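Local coordinates for anopheles gambiae adenosine kinase (Anopheles gambiae, PDB 3LOO), which phosphorylates adenosine to AMP with ATP as phosphate donor, as a pfkB-family kinase, at residues 229-239 and 268-279; 87-95 and 353-361. All blocks are in the same frame, centred on the assembly; numbering follows the deposited sequence.

Interaction 1. Residues 229-239 and 268-279. With B4P (bis(adenosine)-5'-tetraphosphate), chain D.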
loop_
_atom_site.group_PDB
_atom_site.type_symbol
_atom_site.label_atom_id
_atom_site.label_comp_id
_atom_site.label_asym_id
_atom_site.label_seq_id
_atom_site.Cartn_x
_atom_site.Cartn_y
_atom_site.Cartn_z
ATOM N N PHE A 229 12.997 9.265 4.263
ATOM C CA PHE A 229 12.582 10.269 3.313
ATOM C C PHE A 229 13.605 10.748 2.263
ATOM O O PHE A 229 13.188 10.982 1.132
ATOM C CB PHE A 229 11.941 11.481 3.982
ATOM C CG PHE A 229 10.456 11.341 4.177
ATOM C CD1 PHE A 229 9.734 10.401 3.461
ATOM C CD2 PHE A 229 9.786 12.133 5.106
ATOM C CE1 PHE A 229 8.348 10.257 3.657
ATOM C CE2 PHE A 229 8.400 12.012 5.295
ATOM C CZ PHE A 229 7.680 11.070 4.571
ATOM N N PRO A 230 14.919 10.889 2.608
ATOM C CA PRO A 230 15.889 11.327 1.580
ATOM C C PRO A 230 15.931 10.391 0.369
ATOM O O PRO A 230 16.298 10.785 -0.724
ATOM C CB PRO A 230 17.248 11.265 2.338
ATOM C CG PRO A 230 16.824 11.621 3.823
ATOM C CD PRO A 230 15.563 10.756 3.944
ATOM N N TYR A 231 15.547 9.136 0.582
ATOM C CA TYR A 231 15.634 8.112 -0.444
ATOM C C TYR A 231 14.296 7.862 -1.092
ATOM O O TYR A 231 14.161 6.954 -1.909
ATOM C CB TYR A 231 16.130 6.821 0.177
ATOM C CG TYR A 231 17.332 7.016 1.053
ATOM C CD1 TYR A 231 18.618 7.165 0.502
ATOM C CD2 TYR A 231 17.191 7.122 2.438
ATOM C CE1 TYR A 231 19.737 7.360 1.321
ATOM C CE2 TYR A 231 18.297 7.351 3.265
ATOM C CZ TYR A 231 19.560 7.462 2.699
ATOM O OH TYR A 231 20.651 7.631 3.528
ATOM N N VAL A 232 13.304 8.650 -0.737
ATOM C CA VAL A 232 11.966 8.483 -1.342
ATOM C C VAL A 232 11.810 9.334 -2.580
ATOM O O VAL A 232 11.879 10.560 -2.490
ATOM C CB VAL A 232 10.852 8.746 -0.319
ATOM C CG1 VAL A 232 9.499 8.787 -0.986
ATOM C CG2 VAL A 232 10.894 7.624 0.765
ATOM N N ASP A 233 11.598 8.687 -3.747
ATOM C CA ASP A 233 11.368 9.403 -5.012
ATOM C C ASP A 233 9.914 9.787 -5.205
ATOM O O ASP A 233 9.626 10.807 -5.819
ATOM C CB ASP A 233 11.832 8.564 -6.227
ATOM C CG ASP A 233 13.314 8.323 -6.209
ATOM O OD1 ASP A 233 13.726 7.204 -5.854
ATOM O OD2 ASP A 233 14.055 9.293 -6.459
ATOM N N VAL A 234 9.011 8.920 -4.764
ATOM C CA VAL A 234 7.549 9.154 -4.862
ATOM C C VAL A 234 6.909 8.759 -3.513
ATOM O O VAL A 234 7.108 7.644 -3.010
ATOM C CB VAL A 234 6.849 8.358 -6.020
ATOM C CG1 VAL A 234 5.391 8.796 -6.171
ATOM C CG2 VAL A 234 7.566 8.515 -7.419
ATOM N N LEU A 235 6.125 9.685 -2.946
ATOM C CA LEU A 235 5.336 9.413 -1.751
ATOM C C LEU A 235 3.830 9.538 -2.104
ATOM O O LEU A 235 3.404 10.566 -2.612
ATOM C CB LEU A 235 5.684 10.410 -0.656
ATOM C CG LEU A 235 4.835 10.314 0.629
ATOM C CD1 LEU A 235 4.954 8.926 1.229
ATOM C CD2 LEU A 235 5.169 11.422 1.696
ATOM N N PHE A 236 3.073 8.481 -1.859
ATOM C CA PHE A 236 1.616 8.488 -1.999
ATOM C C PHE A 236 1.003 8.570 -0.596
ATOM O O PHE A 236 1.601 8.095 0.389
ATOM C CB PHE A 236 1.134 7.173 -2.619
ATOM C CG PHE A 236 1.760 6.835 -3.962
ATOM C CD1 PHE A 236 1.205 7.312 -5.135
ATOM C CD2 PHE A 236 2.879 5.983 -4.035
ATOM C CE1 PHE A 236 1.757 6.951 -6.411
ATOM C CE2 PHE A 236 3.454 5.642 -5.278
ATOM C CZ PHE A 236 2.883 6.122 -6.463
ATOM N N GLY A 237 -0.196 9.143 -0.505
ATOM C CA GLY A 237 -0.964 9.089 0.748
ATOM C C GLY A 237 -2.303 9.758 0.553
ATOM O O GLY A 237 -2.521 10.433 -0.458
ATOM N N ASN A 238 -3.218 9.560 1.488
ATOM C CA ASN A 238 -4.478 10.280 1.373
ATOM C C ASN A 238 -4.440 11.574 2.216
ATOM O O ASN A 238 -3.429 11.900 2.846
ATOM C CB ASN A 238 -5.693 9.367 1.666
ATOM C CG ASN A 238 -5.825 8.993 3.142
ATOM O OD1 ASN A 238 -5.232 9.617 4.004
ATOM N ND2 ASN A 238 -6.568 7.918 3.420
ATOM N N GLU A 239 -5.519 12.320 2.207
ATOM C CA GLU A 239 -5.503 13.645 2.823
ATOM C C GLU A 239 -5.304 13.545 4.339
ATOM O O GLU A 239 -4.620 14.358 4.928
ATOM C CB GLU A 239 -6.788 14.400 2.479
ATOM C CG GLU A 239 -8.005 14.000 3.271
ATOM C CD GLU A 239 -8.928 13.133 2.462
ATOM O OE1 GLU A 239 -8.541 11.998 2.087
ATOM O OE2 GLU A 239 -10.051 13.619 2.168
ATOM N N LYS A 268 17.145 15.352 -0.368
ATOM C CA LYS A 268 16.966 14.163 -1.173
ATOM C C LYS A 268 18.343 13.671 -1.544
ATOM O O LYS A 268 19.165 14.441 -2.021
ATOM C CB LYS A 268 16.171 14.508 -2.426
ATOM C CG LYS A 268 15.839 13.289 -3.292
ATOM C CD LYS A 268 14.727 13.582 -4.251
ATOM C CE LYS A 268 14.146 12.301 -4.853
ATOM N NZ LYS A 268 15.230 11.439 -5.333
ATOM N N GLU A 269 18.593 12.398 -1.289
ATOM C CA GLU A 269 19.855 11.741 -1.618
ATOM C C GLU A 269 20.190 11.723 -3.128
ATOM O O GLU A 269 21.250 12.201 -3.539
ATOM C CB GLU A 269 19.854 10.324 -1.038
ATOM C CG GLU A 269 21.095 9.514 -1.325
ATOM C CD GLU A 269 22.349 10.062 -0.643
ATOM O OE1 GLU A 269 22.238 11.002 0.173
ATOM O OE2 GLU A 269 23.451 9.534 -0.921
ATOM N N ASN A 270 19.301 11.163 -3.945
ATOM C CA ASN A 270 19.502 11.160 -5.391
ATOM C C ASN A 270 18.888 12.419 -5.923
ATOM O O ASN A 270 17.712 12.461 -6.300
ATOM C CB ASN A 270 18.914 9.902 -6.066
ATOM C CG ASN A 270 19.131 9.890 -7.597
ATOM O OD1 ASN A 270 19.988 10.593 -8.107
ATOM N ND2 ASN A 270 18.316 9.107 -8.322
ATOM N N GLY A 271 19.704 13.473 -5.892
ATOM C CA GLY A 271 19.334 14.798 -6.385
ATOM C C GLY A 271 18.904 14.851 -7.839
ATOM O O GLY A 271 18.159 15.745 -8.207
ATOM N N LYS A 272 19.359 13.909 -8.663
ATOM C CA LYS A 272 18.998 13.861 -10.110
ATOM C C LYS A 272 17.528 13.549 -10.445
ATOM O O LYS A 272 17.088 13.710 -11.592
ATOM C CB LYS A 272 19.849 12.825 -10.831
ATOM C CG LYS A 272 21.180 13.356 -11.355
ATOM C CD LYS A 272 21.850 12.314 -12.248
ATOM C CE LYS A 272 22.523 11.230 -11.420
ATOM N NZ LYS A 272 23.517 11.848 -10.481
ATOM N N ARG A 273 16.784 13.032 -9.485
ATOM C CA ARG A 273 15.360 12.894 -9.690
ATOM C C ARG A 273 14.662 13.691 -8.583
ATOM O O ARG A 273 14.924 13.477 -7.386
ATOM C CB ARG A 273 14.948 11.416 -9.702
ATOM C CG ARG A 273 13.486 11.206 -10.131
ATOM C CD ARG A 273 13.085 9.721 -10.063
ATOM N NE ARG A 273 13.660 8.899 -11.142
ATOM C CZ ARG A 273 14.689 8.060 -11.008
ATOM N NH1 ARG A 273 15.328 7.904 -9.852
ATOM N NH2 ARG A 273 15.088 7.363 -12.049
ATOM N N LYS A 274 13.847 14.648 -9.002
ATOM C CA LYS A 274 13.059 15.474 -8.101
ATOM C C LYS A 274 11.902 14.666 -7.484
ATOM O O LYS A 274 11.177 13.958 -8.193
ATOM C CB LYS A 274 12.471 16.663 -8.860
ATOM C CG LYS A 274 13.543 17.588 -9.488
ATOM C CD LYS A 274 12.947 18.897 -9.863
ATOM C CE LYS A 274 13.892 20.058 -9.569
ATOM N NZ LYS A 274 14.335 20.685 -10.842
ATOM N N ARG A 275 11.731 14.800 -6.169
ATOM C CA ARG A 275 10.666 14.075 -5.470
ATOM C C ARG A 275 9.294 14.505 -5.945
ATOM O O ARG A 275 9.028 15.689 -6.185
ATOM C CB ARG A 275 10.747 14.279 -3.957
ATOM C CG ARG A 275 9.724 13.456 -3.150
ATOM C CD ARG A 275 9.956 13.622 -1.633
ATOM N NE ARG A 275 11.278 13.168 -1.168
ATOM C CZ ARG A 275 12.273 13.976 -0.791
ATOM N NH1 ARG A 275 12.160 15.297 -0.886
ATOM N NH2 ARG A 275 13.403 13.464 -0.319
ATOM N N ILE A 276 8.435 13.508 -6.037
ATOM C CA ILE A 276 7.001 13.651 -6.335
ATOM C C ILE A 276 6.208 13.264 -5.086
ATOM O O ILE A 276 6.528 12.254 -4.429
ATOM C CB ILE A 276 6.625 12.693 -7.491
ATOM C CG1 ILE A 276 7.379 13.129 -8.738
ATOM C CG2 ILE A 276 5.172 12.777 -7.797
ATOM C CD1 ILE A 276 7.092 14.538 -9.096
ATOM N N VAL A 277 5.227 14.085 -4.724
ATOM C CA VAL A 277 4.273 13.720 -3.670
ATOM C C VAL A 277 2.876 13.689 -4.298
ATOM O O VAL A 277 2.489 14.638 -4.974
ATOM C CB VAL A 277 4.348 14.694 -2.472
ATOM C CG1 VAL A 277 3.344 14.291 -1.378
ATOM C CG2 VAL A 277 5.800 14.772 -1.927
ATOM N N ILE A 278 2.151 12.594 -4.100
ATOM C CA ILE A 278 0.773 12.433 -4.668
ATOM C C ILE A 278 -0.235 12.234 -3.532
ATOM O O ILE A 278 -0.077 11.300 -2.738
ATOM C CB ILE A 278 0.716 11.289 -5.718
ATOM C CG1 ILE A 278 1.572 11.673 -6.941
ATOM C CG2 ILE A 278 -0.725 11.010 -6.179
ATOM C CD1 ILE A 278 1.890 10.494 -7.880
ATOM N N ILE A 279 -1.234 13.108 -3.440
ATOM C CA ILE A 279 -2.231 13.046 -2.364
ATOM C C ILE A 279 -3.597 12.823 -2.953
ATOM O O ILE A 279 -4.069 13.649 -3.752
ATOM C CB ILE A 279 -2.220 14.329 -1.507
ATOM C CG1 ILE A 279 -0.804 14.504 -0.923
ATOM C CG2 ILE A 279 -3.284 14.234 -0.375
ATOM C CD1 ILE A 279 -0.552 15.827 -0.328
HETATM P PA B4P D . -8.789 1.060 2.377
HETATM O O1A B4P D . -10.012 0.420 1.738
HETATM O O2A B4P D . -8.930 1.576 3.808
HETATM O O3A B4P D . -8.496 2.382 1.515
HETATM P PB B4P D . -7.094 2.610 0.791
HETATM O O1B B4P D . -6.901 1.637 -0.375
HETATM O O2B B4P D . -5.958 2.843 1.772
HETATM O O3B B4P D . -7.786 4.010 0.218
HETATM P PG B4P D . -7.295 5.525 0.457
HETATM O O1G B4P D . -7.988 6.170 1.608
HETATM O O2G B4P D . -5.783 5.479 0.559
HETATM O O3G B4P D . -7.677 6.280 -0.903
HETATM P PD B4P D . -8.799 7.396 -1.215
HETATM O O1D B4P D . -10.014 7.060 -0.432
HETATM O O2D B4P D . -8.235 8.789 -1.180
HETATM O O5E B4P D . -7.497 0.085 2.232
HETATM C C5E B4P D . -7.832 -1.258 2.502
HETATM C C4E B4P D . -6.657 -2.191 2.571
HETATM O O4E B4P D . -5.707 -1.820 3.570
HETATM C C3E B4P D . -7.165 -3.535 3.016
HETATM O O3E B4P D . -7.165 -4.344 1.823
HETATM C C2E B4P D . -6.126 -4.042 4.010
HETATM O O2E B4P D . -5.629 -5.361 3.749
HETATM C C1E B4P D . -5.013 -2.979 3.951
HETATM N N9A B4P D . -4.420 -2.802 5.289
HETATM C C8A B4P D . -5.007 -2.309 6.418
HETATM N N7A B4P D . -4.083 -2.342 7.423
HETATM C C5A B4P D . -2.925 -2.887 6.944
HETATM C C6A B4P D . -1.656 -3.163 7.481
HETATM N N6A B4P D . -1.336 -2.941 8.794
HETATM N N1A B4P D . -0.716 -3.730 6.683
HETATM C C2A B4P D . -0.963 -3.980 5.373
HETATM N N3A B4P D . -2.164 -3.711 4.834
HETATM C C4A B4P D . -3.148 -3.159 5.591
HETATM O O5F B4P D . -9.108 6.987 -2.733
HETATM C C5F B4P D . -8.070 6.735 -3.673
HETATM C C4F B4P D . -8.699 6.869 -5.059
HETATM O O4F B4P D . -9.927 6.126 -5.167
HETATM C C3F B4P D . -9.144 8.298 -5.319
HETATM O O3F B4P D . -8.024 9.082 -5.709
HETATM C C2F B4P D . -10.178 8.118 -6.413
HETATM O O2F B4P D . -9.538 8.002 -7.699
HETATM C C1F B4P D . -10.868 6.801 -6.010
HETATM N N9B B4P D . -12.069 7.159 -5.191
HETATM C C8B B4P D . -12.157 7.102 -3.847
HETATM N N7B B4P D . -13.378 7.508 -3.421
HETATM C C5B B4P D . -14.113 7.844 -4.502
HETATM C C6B B4P D . -15.399 8.333 -4.716
HETATM N N6B B4P D . -16.208 8.553 -3.649
HETATM N N1B B4P D . -15.834 8.564 -5.994
HETATM C C2B B4P D . -15.030 8.342 -7.063
HETATM N N3B B4P D . -13.757 7.876 -6.914
HETATM C C4B B4P D . -13.246 7.618 -5.669
HETATM O O HOH W 1 16.767 10.057 -3.385
HETATM O O HOH W 2 10.516 11.178 -8.297
HETATM O O HOH W 3 16.142 7.595 -7.443
#
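V234, L235, F236 and G237 pair in parallel with I276, V277, I278 and I279, joining two neighbouring strands, 234-238 and 276-281, of the large mixed sheet; the segments leading in are tied by charged side chains and a backbone bond from E269 N to P230 O. The strand axes run 4.8 Å apart and 12° from parallel. Four backbone bonds zip them: I276 N to D233 O, L235 N to I276 O, I278 N to L235 O and G237 N to I278 O. On one face, F236 and I278 lie side by side, CE1 of F236 3.8 Å from CD1 of I278, while CG1 of V234 sits over the rim of the F236 ring. L235 and V277 point to the other face and both touch I263 of helix 256-264, part of the crossover that links the two strands in the Rossmann-like pfkB kinase fold. Beyond G237, N238 caps helix 239-248: its OD1 accepts from E241 N, while ND2 gives a nearly straight bond (166°) to O1G of the bis(adenosine)-5'-tetraphosphate, 2.9 Å away. At the far end the buried D233 forms a salt bridge, K268 NZ meeting its OD2 at 2.7 Å from above the carboxylate plane; a bend at the last torsion of K268 (chi4 -48°) turns the ammonium there, where N270 O also accepts from it. R273 NH1 adds a long salt bridge, 3.9 Å, to OD2 of D233. R275 reaches back along the loop, NE to V232 O at 3.0 Å and NH2 to F229 O at 2.9 Å, both tilted from the guanidinium plane; its NH1 bonds L266 O. F229 O is gripped twice, by R275 NH2 and V232 N from opposite faces of its carbonyl plane.

Interaction 2. Residues 87-95 and 353-361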
loop_
_atom_site.group_PDB
_atom_site.type_symbol
_atom_site.label_atom_id
_atom_site.label_comp_id
_atom_site.label_asym_id
_atom_site.label_seq_id
_atom_site.Cartn_x
_atom_site.Cartn_y
_atom_site.Cartn_z
ATOM N N LEU A 87 0.189 -4.329 -6.315
ATOM C CA LEU A 87 0.874 -5.172 -7.300
ATOM C C LEU A 87 -0.103 -6.061 -8.117
ATOM O O LEU A 87 0.108 -6.271 -9.324
ATOM C CB LEU A 87 1.990 -5.981 -6.626
ATOM C CG LEU A 87 3.336 -5.277 -6.618
ATOM C CD1 LEU A 87 3.352 -3.907 -5.963
ATOM C CD2 LEU A 87 4.411 -6.208 -5.968
ATOM N N ARG A 88 -1.194 -6.516 -7.492
ATOM C CA ARG A 88 -2.216 -7.290 -8.202
ATOM C C ARG A 88 -2.940 -6.414 -9.247
ATOM O O ARG A 88 -3.114 -6.842 -10.396
ATOM C CB ARG A 88 -3.200 -7.968 -7.222
ATOM C CG ARG A 88 -2.570 -9.105 -6.345
ATOM C CD ARG A 88 -3.576 -9.635 -5.276
ATOM N NE ARG A 88 -4.844 -9.938 -5.958
ATOM C CZ ARG A 88 -6.065 -9.717 -5.482
ATOM N NH1 ARG A 88 -6.262 -9.196 -4.273
ATOM N NH2 ARG A 88 -7.111 -10.026 -6.240
ATOM N N VAL A 89 -3.309 -5.190 -8.858
ATOM C CA VAL A 89 -3.892 -4.228 -9.803
ATOM C C VAL A 89 -2.922 -3.882 -10.942
ATOM O O VAL A 89 -3.314 -3.929 -12.106
ATOM C CB VAL A 89 -4.493 -2.956 -9.079
ATOM C CG1 VAL A 89 -4.964 -1.833 -10.099
ATOM C CG2 VAL A 89 -5.621 -3.380 -8.110
ATOM N N ALA A 90 -1.666 -3.545 -10.616
ATOM C CA ALA A 90 -0.648 -3.333 -11.629
ATOM C C ALA A 90 -0.452 -4.514 -12.622
ATOM O O ALA A 90 -0.302 -4.298 -13.829
ATOM C CB ALA A 90 0.702 -2.967 -10.972
ATOM N N GLN A 91 -0.409 -5.742 -12.115
ATOM C CA GLN A 91 -0.322 -6.924 -12.962
ATOM C C GLN A 91 -1.566 -7.124 -13.861
ATOM O O GLN A 91 -1.457 -7.507 -15.054
ATOM C CB GLN A 91 -0.082 -8.148 -12.080
ATOM C CG GLN A 91 1.369 -8.308 -11.716
ATOM C CD GLN A 91 2.257 -8.658 -12.932
ATOM O OE1 GLN A 91 1.775 -9.038 -14.010
ATOM N NE2 GLN A 91 3.543 -8.558 -12.740
ATOM N N TRP A 92 -2.731 -6.838 -13.301
ATOM C CA TRP A 92 -3.966 -7.008 -14.043
ATOM C C TRP A 92 -3.932 -6.081 -15.253
ATOM O O TRP A 92 -4.219 -6.496 -16.387
ATOM C CB TRP A 92 -5.181 -6.746 -13.154
ATOM C CG TRP A 92 -6.443 -6.650 -13.968
ATOM C CD1 TRP A 92 -7.043 -7.660 -14.695
ATOM C CD2 TRP A 92 -7.247 -5.492 -14.159
ATOM N NE1 TRP A 92 -8.176 -7.190 -15.321
ATOM C CE2 TRP A 92 -8.324 -5.863 -15.013
ATOM C CE3 TRP A 92 -7.173 -4.175 -13.695
ATOM C CZ2 TRP A 92 -9.306 -4.952 -15.421
ATOM C CZ3 TRP A 92 -8.168 -3.268 -14.095
ATOM C CH2 TRP A 92 -9.217 -3.671 -14.951
ATOM N N ILE A 93 -3.531 -4.832 -15.021
ATOM C CA ILE A 93 -3.369 -3.851 -16.106
ATOM C C ILE A 93 -2.247 -4.260 -17.086
ATOM O O ILE A 93 -2.421 -4.221 -18.297
ATOM C CB ILE A 93 -3.152 -2.417 -15.534
ATOM C CG1 ILE A 93 -4.376 -1.986 -14.698
ATOM C CG2 ILE A 93 -2.812 -1.393 -16.661
ATOM C CD1 ILE A 93 -4.152 -0.788 -13.847
ATOM N N LEU A 94 -1.106 -4.690 -16.572
ATOM C CA LEU A 94 -0.003 -5.062 -17.440
ATOM C C LEU A 94 -0.325 -6.251 -18.352
ATOM O O LEU A 94 0.115 -6.280 -19.508
ATOM C CB LEU A 94 1.215 -5.405 -16.595
ATOM C CG LEU A 94 2.428 -4.471 -16.423
ATOM C CD1 LEU A 94 2.314 -3.032 -16.960
ATOM C CD2 LEU A 94 3.001 -4.565 -14.983
ATOM N N GLN A 95 -1.063 -7.244 -17.844
ATOM C CA GLN A 95 -1.288 -8.485 -18.606
ATOM C C GLN A 95 0.041 -9.128 -19.038
ATOM O O GLN A 95 0.216 -9.586 -20.166
ATOM C CB GLN A 95 -2.190 -8.213 -19.818
ATOM C CG GLN A 95 -3.638 -7.786 -19.420
ATOM C CD GLN A 95 -4.442 -8.925 -18.784
ATOM O OE1 GLN A 95 -4.987 -8.794 -17.671
ATOM N NE2 GLN A 95 -4.529 -10.055 -19.488
ATOM N N CYS A 353 -14.201 -9.063 -9.215
ATOM C CA CYS A 353 -14.574 -9.376 -10.615
ATOM C C CYS A 353 -13.785 -8.619 -11.685
ATOM O O CYS A 353 -13.641 -9.096 -12.819
ATOM C CB CYS A 353 -16.066 -9.126 -10.858
ATOM S SG CYS A 353 -17.137 -10.211 -9.911
ATOM N N THR A 354 -13.296 -7.434 -11.322
ATOM C CA THR A 354 -12.496 -6.609 -12.230
ATOM C C THR A 354 -11.332 -7.418 -12.841
ATOM O O THR A 354 -11.020 -7.258 -14.023
ATOM C CB THR A 354 -11.949 -5.328 -11.532
ATOM O OG1 THR A 354 -12.770 -4.981 -10.406
ATOM C CG2 THR A 354 -11.922 -4.156 -12.516
ATOM N N PHE A 355 -10.731 -8.296 -12.034
ATOM C CA PHE A 355 -9.555 -9.087 -12.432
ATOM C C PHE A 355 -9.831 -10.123 -13.519
ATOM O O PHE A 355 -8.893 -10.640 -14.145
ATOM C CB PHE A 355 -8.937 -9.759 -11.202
ATOM C CG PHE A 355 -8.359 -8.782 -10.236
ATOM C CD1 PHE A 355 -7.109 -8.221 -10.465
ATOM C CD2 PHE A 355 -9.081 -8.374 -9.126
ATOM C CE1 PHE A 355 -6.576 -7.295 -9.581
ATOM C CE2 PHE A 355 -8.558 -7.436 -8.244
ATOM C CZ PHE A 355 -7.304 -6.903 -8.471
ATOM N N GLU A 356 -11.114 -10.413 -13.734
ATOM C CA GLU A 356 -11.549 -11.344 -14.765
ATOM C C GLU A 356 -11.728 -10.634 -16.105
ATOM O O GLU A 356 -11.593 -11.248 -17.164
ATOM C CB GLU A 356 -12.852 -12.001 -14.350
ATOM C CG GLU A 356 -12.768 -12.766 -13.042
ATOM C CD GLU A 356 -13.995 -13.622 -12.801
ATOM O OE1 GLU A 356 -13.880 -14.635 -12.070
ATOM O OE2 GLU A 356 -15.071 -13.287 -13.345
ATOM N N GLY A 357 -12.040 -9.342 -16.053
ATOM C CA GLY A 357 -12.156 -8.528 -17.252
ATOM C C GLY A 357 -10.847 -8.289 -17.993
ATOM O O GLY A 357 -9.771 -8.769 -17.602
ATOM N N GLU A 358 -10.967 -7.548 -19.088
ATOM C CA GLU A 358 -9.845 -7.097 -19.897
ATOM C C GLU A 358 -9.657 -5.604 -19.593
ATOM O O GLU A 358 -10.583 -4.826 -19.792
ATOM C CB GLU A 358 -10.189 -7.300 -21.377
ATOM C CG GLU A 358 -9.200 -6.724 -22.377
ATOM C CD GLU A 358 -8.144 -7.732 -22.803
ATOM O OE1 GLU A 358 -7.419 -8.241 -21.919
ATOM O OE2 GLU A 358 -8.044 -8.016 -24.024
ATOM N N PRO A 359 -8.478 -5.202 -19.089
ATOM C CA PRO A 359 -8.208 -3.768 -18.897
ATOM C C PRO A 359 -8.304 -2.978 -20.217
ATOM O O PRO A 359 -7.663 -3.327 -21.202
ATOM C CB PRO A 359 -6.768 -3.750 -18.365
ATOM C CG PRO A 359 -6.198 -5.067 -18.731
ATOM C CD PRO A 359 -7.332 -6.033 -18.682
ATOM N N SER A 360 -9.101 -1.920 -20.228
ATOM C CA SER A 360 -9.340 -1.141 -21.454
ATOM C C SER A 360 -8.975 0.344 -21.287
ATOM O O SER A 360 -9.634 1.216 -21.854
ATOM C CB SER A 360 -10.811 -1.239 -21.809
ATOM O OG SER A 360 -11.561 -0.685 -20.742
ATOM N N PHE A 361 -7.942 0.621 -20.495
ATOM C CA PHE A 361 -7.582 1.990 -20.156
ATOM C C PHE A 361 -7.065 2.789 -21.370
ATOM O O PHE A 361 -6.277 2.288 -22.171
ATOM C CB PHE A 361 -6.569 2.000 -19.008
ATOM C CG PHE A 361 -5.942 3.341 -18.767
ATOM C CD1 PHE A 361 -6.718 4.430 -18.376
ATOM C CD2 PHE A 361 -4.580 3.517 -18.941
ATOM C CE1 PHE A 361 -6.143 5.674 -18.157
ATOM C CE2 PHE A 361 -3.990 4.770 -18.731
ATOM C CZ PHE A 361 -4.777 5.848 -18.338
#
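The indole of W92 is sandwiched: F355 CA lies over the five-membered ring, 4.0 Å from its centroid, and P359 CB over the six-membered ring on the opposite face, 4.2 Å from its centroid, both as CH-pi contacts. At the indole edge G357 O accepts from W92 NE1 at 3.2 Å; the N-H points almost straight at the oxygen (165°) and in the ring plane, but the donor stands well above the G357 carbonyl plane. With CG anti to the backbone N (chi1 169°), W92 extends from helix 82-94 into the C-terminal tail that follows helix 333-350. F355 turns its ring edge to the W92 face in an offset edge-to-face pair, and carries the R88 guanidinium on its own face, NH2 of R88 3.6 Å from CE2 of F355, an off-centre cation-pi stack with the planes 28° apart. V89 CG2 reaches F355 CZ at 3.9 Å, and T354 CG2 lies 3.7 Å from W92 CH2. With one hydrogen bond between the segments, the tail is held on the helix mainly by aromatic, CH-pi and cation-pi packing, and the in-plane N-H bond, with both faces covered, probably helps to fix how the ring is turned.

How the interactions relate
Interaction 1 joins adjacent strands of the large sheet and brings N238 to the tetraphosphate; interaction 2 seats the C-terminal tail on helix 82-94, where the side chain of R88 lies about 8 Å from the same ligand. The centres of interactions 1 and 2 are about 26 Å apart. They do not touch and share no helix or strand. Along the chain, 229-239 and 268-279 fall inside the loop that 87-95 and 353-361 close. Interaction 1 is the more deeply buried, with 11 of 21 touching residues buried and 2 exposed; interaction 2, with 4 of 10 buried and 3 exposed, is nearer the surface. Backbone bonds and a salt-bridge network around the buried D233, with apolar packing on the sheet, dominate the first; ring faces and a single indole bond dominate the second.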